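Local atomic coordinates of type-2 restriction enzyme AgeI (Thalassobius gelatinovorus, PDB entry 5DWA), a protein that recognises the double-stranded DNA sequence 5'-ACCGGT-3' and cuts it after its adenine, leaving fragments with 5'-phosphates. Residues Lys42-Ile47 against Phe96-Val101; Gln49-Ala54 against Ser260-Gln265; Asp65-Val70 against Gln86-Thr91. All coordinates share one frame; numbering follows the deposited sequence.

Contact 1: Lys42-Ile47 against Phe96-Val101. With nucleotides of chain D.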
loop_
_atom_site.group_PDB
_atom_site.type_symbol
_atom_site.label_atom_id
_atom_site.label_comp_id
_atom_site.label_asym_id
_atom_site.label_seq_id
_atom_site.Cartn_x
_atom_site.Cartn_y
_atom_site.Cartn_z
ATOM N N LYS A 42 -6.719 -17.329 -15.525
ATOM C CA LYS A 42 -6.401 -16.250 -14.586
ATOM C C LYS A 42 -5.156 -15.528 -15.055
ATOM O O LYS A 42 -4.190 -16.144 -15.479
ATOM C CB LYS A 42 -6.197 -16.796 -13.176
ATOM C CG LYS A 42 -7.452 -17.422 -12.563
ATOM C CD LYS A 42 -7.203 -17.939 -11.153
ATOM C CE LYS A 42 -6.388 -19.218 -11.156
ATOM N NZ LYS A 42 -7.124 -20.313 -11.852
ATOM N N SER A 43 -5.163 -14.206 -14.971
ATOM C CA SER A 43 -4.011 -13.475 -15.459
ATOM C C SER A 43 -2.770 -13.702 -14.603
ATOM O O SER A 43 -1.656 -13.520 -15.087
ATOM C CB SER A 43 -4.322 -11.989 -15.545
ATOM O OG SER A 43 -5.140 -11.755 -16.667
ATOM N N ARG A 44 -2.938 -14.106 -13.346
ATOM C CA ARG A 44 -1.759 -14.416 -12.543
ATOM C C ARG A 44 -1.000 -15.571 -13.194
ATOM O O ARG A 44 0.230 -15.615 -13.164
ATOM C CB ARG A 44 -2.121 -14.748 -11.083
ATOM C CG ARG A 44 -2.851 -16.062 -10.858
ATOM C CD ARG A 44 -3.093 -16.268 -9.382
ATOM N NE ARG A 44 -3.647 -17.590 -9.087
ATOM C CZ ARG A 44 -4.500 -17.822 -8.096
ATOM N NH1 ARG A 44 -4.911 -16.826 -7.325
ATOM N NH2 ARG A 44 -4.957 -19.052 -7.889
ATOM N N ASP A 45 -1.743 -16.471 -13.829
ATOM C CA ASP A 45 -1.136 -17.583 -14.556
ATOM C C ASP A 45 -0.568 -17.159 -15.907
ATOM O O ASP A 45 0.521 -17.589 -16.299
ATOM C CB ASP A 45 -2.157 -18.711 -14.745
ATOM C CG ASP A 45 -2.488 -19.404 -13.454
ATOM O OD1 ASP A 45 -1.565 -19.581 -12.630
ATOM O OD2 ASP A 45 -3.666 -19.766 -13.256
ATOM N N ALA A 46 -1.295 -16.302 -16.621
ATOM C CA ALA A 46 -0.797 -15.749 -17.873
ATOM C C ALA A 46 0.530 -15.010 -17.676
ATOM O O ALA A 46 1.504 -15.263 -18.378
ATOM C CB ALA A 46 -1.837 -14.824 -18.482
ATOM N N ILE A 47 0.567 -14.089 -16.720
ATOM C CA ILE A 47 1.763 -13.293 -16.490
ATOM C C ILE A 47 2.885 -14.149 -15.907
ATOM O O ILE A 47 4.038 -14.057 -16.331
ATOM C CB ILE A 47 1.453 -12.112 -15.555
ATOM C CG1 ILE A 47 0.395 -11.192 -16.168
ATOM C CG2 ILE A 47 2.717 -11.315 -15.226
ATOM C CD1 ILE A 47 -0.287 -10.324 -15.132
ATOM N N PHE A 96 3.820 -13.109 -9.682
ATOM C CA PHE A 96 5.212 -13.319 -9.300
ATOM C C PHE A 96 5.332 -14.541 -8.369
ATOM O O PHE A 96 6.281 -15.326 -8.475
ATOM C CB PHE A 96 5.782 -12.047 -8.658
ATOM C CG PHE A 96 7.229 -12.156 -8.269
ATOM C CD1 PHE A 96 8.165 -12.712 -9.123
ATOM C CD2 PHE A 96 7.650 -11.680 -7.040
ATOM C CE1 PHE A 96 9.502 -12.796 -8.749
ATOM C CE2 PHE A 96 8.982 -11.764 -6.653
ATOM C CZ PHE A 96 9.909 -12.324 -7.508
ATOM N N GLU A 97 4.365 -14.713 -7.471
ATOM C CA GLU A 97 4.289 -15.945 -6.672
ATOM C C GLU A 97 4.220 -17.188 -7.568
ATOM O O GLU A 97 4.952 -18.158 -7.350
ATOM C CB GLU A 97 3.077 -15.925 -5.755
ATOM C CG GLU A 97 3.050 -14.739 -4.802
ATOM C CD GLU A 97 1.782 -14.755 -3.981
ATOM O OE1 GLU A 97 1.651 -15.648 -3.124
ATOM O OE2 GLU A 97 0.900 -13.908 -4.219
ATOM N N VAL A 98 3.325 -17.165 -8.555
ATOM C CA VAL A 98 3.210 -18.272 -9.513
ATOM C C VAL A 98 4.553 -18.564 -10.167
ATOM O O VAL A 98 4.968 -19.712 -10.268
ATOM C CB VAL A 98 2.166 -17.971 -10.613
ATOM C CG1 VAL A 98 2.269 -18.990 -11.762
ATOM C CG2 VAL A 98 0.769 -17.982 -10.032
ATOM N N ALA A 99 5.231 -17.516 -10.611
ATOM C CA ALA A 99 6.506 -17.669 -11.300
ATOM C C ALA A 99 7.596 -18.234 -10.381
ATOM O O ALA A 99 8.379 -19.079 -10.810
ATOM C CB ALA A 99 6.946 -16.336 -11.890
ATOM N N LEU A 100 7.652 -17.779 -9.129
ATOM C CA LEU A 100 8.642 -18.293 -8.182
ATOM C C LEU A 100 8.477 -19.800 -7.976
ATOM O O LEU A 100 9.457 -20.550 -7.988
ATOM C CB LEU A 100 8.540 -17.578 -6.833
ATOM C CG LEU A 100 9.137 -16.180 -6.782
ATOM C CD1 LEU A 100 8.738 -15.525 -5.460
ATOM C CD2 LEU A 100 10.650 -16.246 -6.919
ATOM N N VAL A 101 7.234 -20.235 -7.790
ATOM C CA VAL A 101 6.935 -21.644 -7.553
ATOM C C VAL A 101 7.261 -22.479 -8.791
ATOM O O VAL A 101 7.907 -23.533 -8.689
ATOM C CB VAL A 101 5.460 -21.840 -7.167
ATOM C CG1 VAL A 101 5.101 -23.326 -7.125
ATOM C CG2 VAL A 101 5.168 -21.181 -5.833
ATOM P P DG D 11 -9.101 -13.927 -11.385
ATOM O OP1 DG D 11 -7.916 -13.313 -12.031
ATOM O OP2 DG D 11 -10.099 -14.631 -12.247
ATOM O "O5'" DG D 11 -8.634 -14.958 -10.281
ATOM C "C5'" DG D 11 -7.648 -14.605 -9.329
ATOM C "C4'" DG D 11 -8.057 -15.079 -7.950
ATOM O "O4'" DG D 11 -9.071 -14.185 -7.421
ATOM C "C3'" DG D 11 -8.668 -16.480 -7.902
ATOM O "O3'" DG D 11 -8.276 -17.138 -6.700
ATOM C "C2'" DG D 11 -10.170 -16.196 -7.919
ATOM C "C1'" DG D 11 -10.240 -14.922 -7.096
ATOM N N9 DG D 11 -11.395 -14.080 -7.401
ATOM C C8 DG D 11 -12.075 -13.995 -8.594
ATOM N N7 DG D 11 -13.055 -13.131 -8.570
ATOM C C5 DG D 11 -13.015 -12.608 -7.284
ATOM C C6 DG D 11 -13.830 -11.624 -6.665
ATOM O O6 DG D 11 -14.784 -10.998 -7.146
ATOM N N1 DG D 11 -13.445 -11.389 -5.354
ATOM C C2 DG D 11 -12.408 -12.015 -4.716
ATOM N N2 DG D 11 -12.200 -11.660 -3.451
ATOM N N3 DG D 11 -11.635 -12.937 -5.276
ATOM C C4 DG D 11 -11.996 -13.182 -6.557
#

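Contact 2: Gln49-Ala54 against Ser260-Gln265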
loop_
_atom_site.group_PDB
_atom_site.type_symbol
_atom_site.label_atom_id
_atom_site.label_comp_id
_atom_site.label_asym_id
_atom_site.label_seq_id
_atom_site.Cartn_x
_atom_site.Cartn_y
_atom_site.Cartn_z
ATOM N N GLN A 49 3.398 -17.466 -16.099
ATOM C CA GLN A 49 3.965 -18.394 -17.073
ATOM C C GLN A 49 4.706 -17.644 -18.173
ATOM O O GLN A 49 5.763 -18.086 -18.619
ATOM C CB GLN A 49 2.880 -19.305 -17.670
ATOM C CG GLN A 49 2.241 -20.276 -16.670
ATOM C CD GLN A 49 3.253 -21.133 -15.906
ATOM O OE1 GLN A 49 4.312 -21.492 -16.426
ATOM N NE2 GLN A 49 2.925 -21.459 -14.659
ATOM N N ALA A 50 4.187 -16.486 -18.593
ATOM C CA ALA A 50 4.895 -15.692 -19.584
ATOM C C ALA A 50 6.256 -15.218 -19.068
ATOM O O ALA A 50 7.217 -15.097 -19.831
ATOM C CB ALA A 50 4.054 -14.512 -20.012
ATOM N N PHE A 51 6.348 -14.945 -17.773
ATOM C CA PHE A 51 7.621 -14.519 -17.215
ATOM C C PHE A 51 8.644 -15.649 -17.233
ATOM O O PHE A 51 9.815 -15.441 -17.557
ATOM C CB PHE A 51 7.434 -13.990 -15.787
ATOM C CG PHE A 51 8.697 -13.451 -15.170
ATOM C CD1 PHE A 51 9.406 -12.429 -15.791
ATOM C CD2 PHE A 51 9.164 -13.943 -13.958
ATOM C CE1 PHE A 51 10.567 -11.921 -15.220
ATOM C CE2 PHE A 51 10.321 -13.443 -13.380
ATOM C CZ PHE A 51 11.022 -12.424 -14.009
ATOM N N VAL A 52 8.204 -16.849 -16.872
ATOM C CA VAL A 52 9.083 -18.012 -16.902
ATOM C C VAL A 52 9.543 -18.274 -18.338
ATOM O O VAL A 52 10.720 -18.551 -18.588
ATOM C CB VAL A 52 8.378 -19.246 -16.333
ATOM C CG1 VAL A 52 9.223 -20.497 -16.527
ATOM C CG2 VAL A 52 8.080 -19.046 -14.854
ATOM N N MET A 53 8.609 -18.148 -19.273
ATOM C CA MET A 53 8.922 -18.279 -20.689
ATOM C C MET A 53 9.892 -17.192 -21.148
ATOM O O MET A 53 10.898 -17.481 -21.797
ATOM C CB MET A 53 7.634 -18.243 -21.521
ATOM C CG MET A 53 7.834 -18.398 -23.028
ATOM S SD MET A 53 7.993 -16.797 -23.835
ATOM C CE MET A 53 7.979 -17.317 -25.556
ATOM N N ALA A 54 9.600 -15.940 -20.801
ATOM C CA ALA A 54 10.417 -14.827 -21.288
ATOM C C ALA A 54 11.855 -14.893 -20.791
ATOM O O ALA A 54 12.782 -14.542 -21.518
ATOM C CB ALA A 54 9.791 -13.484 -20.890
ATOM N N SER A 260 20.572 -11.984 -8.837
ATOM C CA SER A 260 20.784 -12.979 -9.886
ATOM C C SER A 260 19.786 -12.847 -11.013
ATOM O O SER A 260 18.800 -12.119 -10.902
ATOM C CB SER A 260 20.707 -14.399 -9.317
ATOM O OG SER A 260 19.364 -14.805 -9.105
ATOM N N GLY A 261 20.058 -13.562 -12.102
ATOM C CA GLY A 261 19.074 -13.760 -13.145
ATOM C C GLY A 261 18.007 -14.708 -12.627
ATOM O O GLY A 261 18.131 -15.255 -11.526
ATOM N N PHE A 262 16.957 -14.919 -13.407
ATOM C CA PHE A 262 15.823 -15.698 -12.930
ATOM C C PHE A 262 15.824 -17.116 -13.483
ATOM O O PHE A 262 15.672 -18.079 -12.737
ATOM C CB PHE A 262 14.514 -14.990 -13.281
ATOM C CG PHE A 262 13.305 -15.595 -12.636
ATOM C CD1 PHE A 262 13.044 -15.386 -11.291
ATOM C CD2 PHE A 262 12.412 -16.351 -13.380
ATOM C CE1 PHE A 262 11.920 -15.929 -10.695
ATOM C CE2 PHE A 262 11.284 -16.905 -12.790
ATOM C CZ PHE A 262 11.042 -16.692 -11.441
ATOM N N SER A 263 15.998 -17.244 -14.789
ATOM C CA SER A 263 16.030 -18.555 -15.416
ATOM C C SER A 263 17.318 -19.296 -15.075
ATOM O O SER A 263 18.342 -18.676 -14.778
ATOM C CB SER A 263 15.889 -18.419 -16.930
ATOM O OG SER A 263 17.030 -17.786 -17.472
ATOM N N GLY A 264 17.256 -20.623 -15.122
ATOM C CA GLY A 264 18.408 -21.455 -14.822
ATOM C C GLY A 264 18.028 -22.688 -14.019
ATOM O O GLY A 264 16.852 -23.046 -13.928
ATOM N N GLN A 265 19.034 -23.344 -13.446
ATOM C CA GLN A 265 18.821 -24.464 -12.531
ATOM C C GLN A 265 19.102 -24.031 -11.097
ATOM O O GLN A 265 18.318 -23.293 -10.503
ATOM C CB GLN A 265 19.705 -25.651 -12.912
ATOM C CG GLN A 265 19.243 -26.385 -14.161
ATOM C CD GLN A 265 17.917 -27.090 -13.961
ATOM O OE1 GLN A 265 17.814 -28.029 -13.175
ATOM N NE2 GLN A 265 16.891 -26.633 -14.667
#

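Contact 3: Asp65-Val70 against Gln86-Thr91. With nucleotides of chain D; nucleotides of chain C.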
loop_
_atom_site.group_PDB
_atom_site.type_symbol
_atom_site.label_atom_id
_atom_site.label_comp_id
_atom_site.label_asym_id
_atom_site.label_seq_id
_atom_site.Cartn_x
_atom_site.Cartn_y
_atom_site.Cartn_z
ATOM N N ASP A 65 13.534 -6.080 -15.939
ATOM C CA ASP A 65 13.186 -5.327 -17.144
ATOM C C ASP A 65 12.191 -6.089 -18.016
ATOM O O ASP A 65 11.317 -5.483 -18.630
ATOM C CB ASP A 65 14.440 -4.992 -17.966
ATOM C CG ASP A 65 15.226 -3.826 -17.393
ATOM O OD1 ASP A 65 14.981 -3.437 -16.235
ATOM O OD2 ASP A 65 16.101 -3.300 -18.109
ATOM N N LEU A 66 12.299 -7.417 -18.060
ATOM C CA LEU A 66 11.329 -8.192 -18.820
ATOM C C LEU A 66 9.951 -8.051 -18.195
ATOM O O LEU A 66 8.944 -7.966 -18.888
ATOM C CB LEU A 66 11.719 -9.666 -18.891
ATOM C CG LEU A 66 12.961 -9.998 -19.717
ATOM C CD1 LEU A 66 13.295 -11.470 -19.583
ATOM C CD2 LEU A 66 12.722 -9.635 -21.179
ATOM N N TRP A 67 9.905 -8.032 -16.869
ATOM C CA TRP A 67 8.631 -7.871 -16.185
ATOM C C TRP A 67 8.059 -6.477 -16.414
ATOM O O TRP A 67 6.888 -6.321 -16.761
ATOM C CB TRP A 67 8.810 -8.121 -14.690
ATOM C CG TRP A 67 7.561 -8.176 -13.887
ATOM C CD1 TRP A 67 6.865 -7.129 -13.357
ATOM C CD2 TRP A 67 6.877 -9.363 -13.485
ATOM N NE1 TRP A 67 5.775 -7.596 -12.647
ATOM C CE2 TRP A 67 5.766 -8.965 -12.714
ATOM C CE3 TRP A 67 7.108 -10.729 -13.696
ATOM C CZ2 TRP A 67 4.874 -9.898 -12.158
ATOM C CZ3 TRP A 67 6.232 -11.650 -13.133
ATOM C CH2 TRP A 67 5.127 -11.228 -12.369
ATOM N N HIS A 68 8.899 -5.465 -16.205
ATOM C CA HIS A 68 8.442 -4.086 -16.158
ATOM C C HIS A 68 8.307 -3.435 -17.525
ATOM O O HIS A 68 7.353 -2.694 -17.752
ATOM C CB HIS A 68 9.393 -3.255 -15.288
ATOM C CG HIS A 68 8.999 -1.818 -15.159
ATOM N ND1 HIS A 68 7.766 -1.423 -14.691
ATOM C CD2 HIS A 68 9.679 -0.682 -15.441
ATOM C CE1 HIS A 68 7.701 -0.103 -14.692
ATOM N NE2 HIS A 68 8.849 0.370 -15.142
ATOM N N HIS A 69 9.262 -3.683 -18.420
ATOM C CA HIS A 69 9.254 -3.013 -19.723
ATOM C C HIS A 69 8.562 -3.836 -20.802
ATOM O O HIS A 69 8.193 -3.288 -21.840
ATOM C CB HIS A 69 10.682 -2.676 -20.195
ATOM C CG HIS A 69 11.348 -1.594 -19.404
ATOM N ND1 HIS A 69 10.699 -0.446 -19.012
ATOM C CD2 HIS A 69 12.620 -1.480 -18.949
ATOM C CE1 HIS A 69 11.531 0.326 -18.340
ATOM N NE2 HIS A 69 12.707 -0.278 -18.289
ATOM N N VAL A 70 8.385 -5.140 -20.575
ATOM C CA VAL A 70 7.749 -5.986 -21.589
ATOM C C VAL A 70 6.368 -6.460 -21.148
ATOM O O VAL A 70 5.363 -6.031 -21.704
ATOM C CB VAL A 70 8.621 -7.212 -21.947
ATOM C CG1 VAL A 70 7.931 -8.079 -23.013
ATOM C CG2 VAL A 70 9.988 -6.757 -22.419
ATOM N N GLN A 86 -5.280 -1.105 -12.998
ATOM C CA GLN A 86 -5.758 -1.700 -11.751
ATOM C C GLN A 86 -5.865 -3.225 -11.855
ATOM O O GLN A 86 -5.669 -3.935 -10.872
ATOM C CB GLN A 86 -7.092 -1.073 -11.338
ATOM C CG GLN A 86 -6.980 0.414 -10.943
ATOM C CD GLN A 86 -6.374 0.612 -9.561
ATOM O OE1 GLN A 86 -5.170 0.425 -9.366
ATOM N NE2 GLN A 86 -7.212 0.973 -8.587
ATOM N N SER A 87 -6.168 -3.719 -13.055
ATOM C CA SER A 87 -6.115 -5.151 -13.305
ATOM C C SER A 87 -4.698 -5.682 -13.090
ATOM O O SER A 87 -4.502 -6.708 -12.441
ATOM C CB SER A 87 -6.595 -5.454 -14.721
ATOM O OG SER A 87 -6.513 -6.846 -15.002
ATOM N N TRP A 88 -3.721 -4.962 -13.622
ATOM C CA TRP A 88 -2.323 -5.306 -13.419
ATOM C C TRP A 88 -1.955 -5.368 -11.935
ATOM O O TRP A 88 -1.265 -6.295 -11.511
ATOM C CB TRP A 88 -1.431 -4.300 -14.154
ATOM C CG TRP A 88 0.032 -4.495 -13.890
ATOM C CD1 TRP A 88 0.826 -3.734 -13.066
ATOM C CD2 TRP A 88 0.886 -5.498 -14.451
ATOM N NE1 TRP A 88 2.113 -4.210 -13.077
ATOM C CE2 TRP A 88 2.180 -5.290 -13.922
ATOM C CE3 TRP A 88 0.685 -6.561 -15.345
ATOM C CZ2 TRP A 88 3.267 -6.105 -14.253
ATOM C CZ3 TRP A 88 1.769 -7.367 -15.678
ATOM C CH2 TRP A 88 3.045 -7.132 -15.134
ATOM N N VAL A 89 -2.410 -4.400 -11.135
ATOM C CA VAL A 89 -2.134 -4.444 -9.695
ATOM C C VAL A 89 -2.643 -5.751 -9.088
ATOM O O VAL A 89 -1.925 -6.425 -8.354
ATOM C CB VAL A 89 -2.783 -3.267 -8.950
ATOM C CG1 VAL A 89 -2.602 -3.418 -7.444
ATOM C CG2 VAL A 89 -2.208 -1.943 -9.445
ATOM N N ARG A 90 -3.879 -6.110 -9.435
ATOM C CA ARG A 90 -4.551 -7.245 -8.815
ATOM C C ARG A 90 -3.967 -8.585 -9.259
ATOM O O ARG A 90 -3.945 -9.547 -8.481
ATOM C CB ARG A 90 -6.045 -7.182 -9.133
ATOM C CG ARG A 90 -6.830 -8.404 -8.683
ATOM C CD ARG A 90 -6.829 -8.572 -7.168
ATOM N NE ARG A 90 -7.645 -9.736 -6.813
ATOM C CZ ARG A 90 -7.178 -10.867 -6.297
ATOM N NH1 ARG A 90 -5.890 -10.998 -6.012
ATOM N NH2 ARG A 90 -8.017 -11.872 -6.045
ATOM N N THR A 91 -3.481 -8.650 -10.495
ATOM C CA THR A 91 -3.019 -9.929 -11.049
ATOM C C THR A 91 -1.503 -10.148 -11.000
ATOM O O THR A 91 -1.043 -11.285 -10.897
ATOM C CB THR A 91 -3.482 -10.089 -12.504
ATOM O OG1 THR A 91 -2.971 -9.009 -13.301
ATOM C CG2 THR A 91 -5.001 -10.092 -12.563
ATOM P P DG D 8 -12.372 2.978 -7.792
ATOM O OP1 DG D 8 -12.637 4.321 -8.356
ATOM O OP2 DG D 8 -13.242 2.460 -6.712
ATOM O "O5'" DG D 8 -12.345 1.960 -9.012
ATOM C "C5'" DG D 8 -11.501 2.264 -10.101
ATOM C "C4'" DG D 8 -10.904 1.002 -10.682
ATOM O "O4'" DG D 8 -9.995 0.394 -9.736
ATOM C "C3'" DG D 8 -11.907 -0.072 -11.057
ATOM O "O3'" DG D 8 -11.465 -0.653 -12.252
ATOM C "C2'" DG D 8 -11.860 -1.037 -9.859
ATOM C "C1'" DG D 8 -10.404 -0.933 -9.421
ATOM N N9 DG D 8 -10.150 -1.108 -7.992
ATOM C C8 DG D 8 -10.856 -0.556 -6.946
ATOM N N7 DG D 8 -10.346 -0.833 -5.778
ATOM C C5 DG D 8 -9.223 -1.600 -6.067
ATOM C C6 DG D 8 -8.271 -2.188 -5.202
ATOM O O6 DG D 8 -8.220 -2.123 -3.964
ATOM N N1 DG D 8 -7.289 -2.896 -5.898
ATOM C C2 DG D 8 -7.230 -3.002 -7.273
ATOM N N2 DG D 8 -6.199 -3.711 -7.773
ATOM N N3 DG D 8 -8.115 -2.451 -8.091
ATOM C C4 DG D 8 -9.086 -1.771 -7.424
ATOM P P DC D 10 -9.657 -7.946 -13.505
ATOM O OP1 DC D 10 -8.495 -8.244 -14.353
ATOM O OP2 DC D 10 -10.979 -7.732 -14.131
ATOM O "O5'" DC D 10 -9.833 -9.061 -12.411
ATOM C "C5'" DC D 10 -8.690 -9.615 -11.792
ATOM C "C4'" DC D 10 -9.086 -10.566 -10.698
ATOM O "O4'" DC D 10 -9.634 -9.827 -9.588
ATOM C "C3'" DC D 10 -10.170 -11.567 -11.104
ATOM O "O3'" DC D 10 -9.876 -12.816 -10.532
ATOM C "C2'" DC D 10 -11.423 -10.973 -10.478
ATOM C "C1'" DC D 10 -10.820 -10.470 -9.187
ATOM N N1 DC D 10 -11.633 -9.499 -8.435
ATOM C C2 DC D 10 -11.336 -9.297 -7.092
ATOM O O2 DC D 10 -10.421 -9.953 -6.582
ATOM N N3 DC D 10 -12.054 -8.393 -6.389
ATOM C C4 DC D 10 -13.019 -7.703 -6.988
ATOM N N4 DC D 10 -13.706 -6.831 -6.250
ATOM C C5 DC D 10 -13.335 -7.889 -8.370
ATOM C C6 DC D 10 -12.616 -8.786 -9.051
ATOM P P DC C 6 2.459 -6.339 -4.877
ATOM O OP1 DC C 6 3.498 -7.221 -5.384
ATOM O OP2 DC C 6 2.548 -5.677 -3.564
ATOM O "O5'" DC C 6 2.272 -5.196 -5.975
ATOM C "C5'" DC C 6 2.011 -5.555 -7.300
ATOM C "C4'" DC C 6 1.727 -4.310 -8.104
ATOM O "O4'" DC C 6 0.606 -3.604 -7.534
ATOM C "C3'" DC C 6 2.868 -3.310 -8.190
ATOM O "O3'" DC C 6 2.890 -2.801 -9.491
ATOM C "C2'" DC C 6 2.474 -2.228 -7.175
ATOM C "C1'" DC C 6 0.954 -2.261 -7.248
ATOM N N1 DC C 6 0.281 -1.918 -5.981
ATOM C C2 DC C 6 -0.662 -0.885 -5.930
ATOM O O2 DC C 6 -0.894 -0.213 -6.942
ATOM N N3 DC C 6 -1.283 -0.629 -4.753
ATOM C C4 DC C 6 -1.020 -1.374 -3.684
ATOM N N4 DC C 6 -1.652 -1.080 -2.547
ATOM C C5 DC C 6 -0.093 -2.447 -3.728
ATOM C C6 DC C 6 0.524 -2.687 -4.882
#

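Contact 1: Lys42-Ile47 against Phe96-Val101
Val-98 meets Arg-44 and Asp-45 with its two methyl groups, and the touching surface is a mixture of methyl carbon, carbonyl oxygen and carboxylate. Val-98 CG2 lies 3.8 Å from Asp-45 OD1 and 4.0 Å from Arg-44 O. The other methyl, Val-98 CG1, is 4.0 Å from Asp-45 OD1. Val-98 therefore rests its forked end on the first turn of helix 43-57, crossing the side chains of both residues at about a right angle. The CB of Asp-45 points away from helix 84-109, yet with CG anti to the carbonyl carbon (chi1 -70°) the carboxylate swings back within range of the methyls. The aliphatic part of Arg-44 adds a looser touch, Arg-44 CG to Val-98 CG2 at 4.2 Å.

In fold terms, this joins the start of helix 43-57 to the middle of helix 84-109, inside the helical part of a PD-(D/E)XK nuclease, at the surface and beside the bound DNA.

The charged groups work mostly within one segment or beyond both. Lys-42 NZ and Asp-45 OD2 form a long salt bridge of 3.8 Å across the first helical turn, so the carboxylate has a charged neighbour for one oxygen and a methyl neighbour for the other. The guanidinium of Arg-44 pairs with Glu-94 and makes a cation-pi contact with Phe-119, while Lys-42 CD covers one of its faces off-centre.

Toward the DNA backbone, Lys-42 CD packs 3.4 Å from O5' of DG11 of chain D, and Arg-44 NH1 comes equally near to O3' of that nucleotide.

Contact 2: Gln49-Ala54 against Ser260-Gln265
One face of the Phe-262 ring carries the corner of Phe-51: CE2 of Phe-51 stands 3.5 Å above the plane of Phe-262, over its centre, while Val-52 CG2 lies at the rim of the same ring, close to its plane and 4.4 Å from CE2 of Phe-262. The two aromatic rings are inclined by 43° with centroids 4.7 Å apart, so the pair is neither a parallel stack nor a T-shape. The nearest atoms are Phe-51 CE2 and Phe-262 CD2 at 3.6 Å, and all six carbons of the Phe-262 ring are nearly equidistant from that one CE2, as expected for an atom centred over the face. The CB of Phe-51 does not point at the loop; with CG trans to the backbone N (chi1 -177°), the end of the ring is brought to Phe-262.

Further edge-to-face contacts extend the aromatic cluster, Phe-51 with Trp-67 and Phe-262 with Tyr-240. The loop is also held by polar bonds: the backbone O of Phe-262 accepts from Arg-103 NE, and the side-chain OG of Ser-263 bonds Thr-55 O. The contact thus clips the loop after strand 257-259, an outermost strand, within this chain, of the mixed sheet of this PD-(D/E)XK nuclease, onto helix 43-57 through a buried aromatic pair.

Contact 3: Asp65-Val70 against Gln86-Thr91
Trp-67 and Trp-88 bridge two helical backbones that stand well apart, their CA atoms 11.6 Å from each other, with a wider pi-type turn at 66-70 in the first helix. Both indoles leave their backbones with CG opposite N across the CA-CB bond (chi1 -172° and 174°), which carries the rings into the space between the helices. Trp-67 brings the pyrrole side of its indole: Trp-67 NE1 approaches CZ2 of Trp-88 to 3.3 Å, and Trp-67 CD1 lies in the plane of the Trp-88 ring at its benzo edge. The planes are inclined by 57°, an oblique meeting rather than a stack. Trp-88 NE1, two bonds from CZ2, is hydrogen-bonded to a DNA phosphate, so the packing contact and the phosphate bond lie side by side along one edge of the indole and together probably limit its rotation.

Most of the other residues of 86-91 meet the DNA. The backbone O of Gln-86 accepts from N2 of DG8 of chain D in a nearly straight bond (3.2 Å). Gln-86 NE2 donates to O4' of DG8 of chain D at 3.1 Å. Arg-90 grips O2 of DC10 of chain D edge-on, with NE at 2.8 Å and a weaker bond from NH2. Ser-87 OG donates to OP1 of DC10, and also bonds Tyr-75 OH. Val-89 packs its CG1 3.2 Å from the sugar O4' of DC6 of chain C. Guanine N2 and cytosine O2 line the minor groove, so the early turns of helix 84-109 sit against the minor-groove edges of the bases, in a complex described as pre-specific.

Overall arrangement
Helix 84-109 runs through contacts 1 and 3, and helix 43-57 through contacts 1 and 2, so the three form one continuous cluster. Contact 1 lies about 11 Å from contact 3 and about 12 Å from contact 2, centre to centre, whereas contacts 2 and 3 are about 15 Å apart. Ile-47 CD1 touches Thr-91 OG1 at 3.5 Å between contacts 1 and 3, Ala-99 O meets Phe-262 CZ at 3.6 Å between contacts 1 and 2, and Phe-51 CG packs 3.5 Å from Trp-67 CE3 between contacts 2 and 3. Contacts 1 and 3 adjoin the DNA; contact 2 sits behind them, its nearest atom about 11 Å from the nucleic acid.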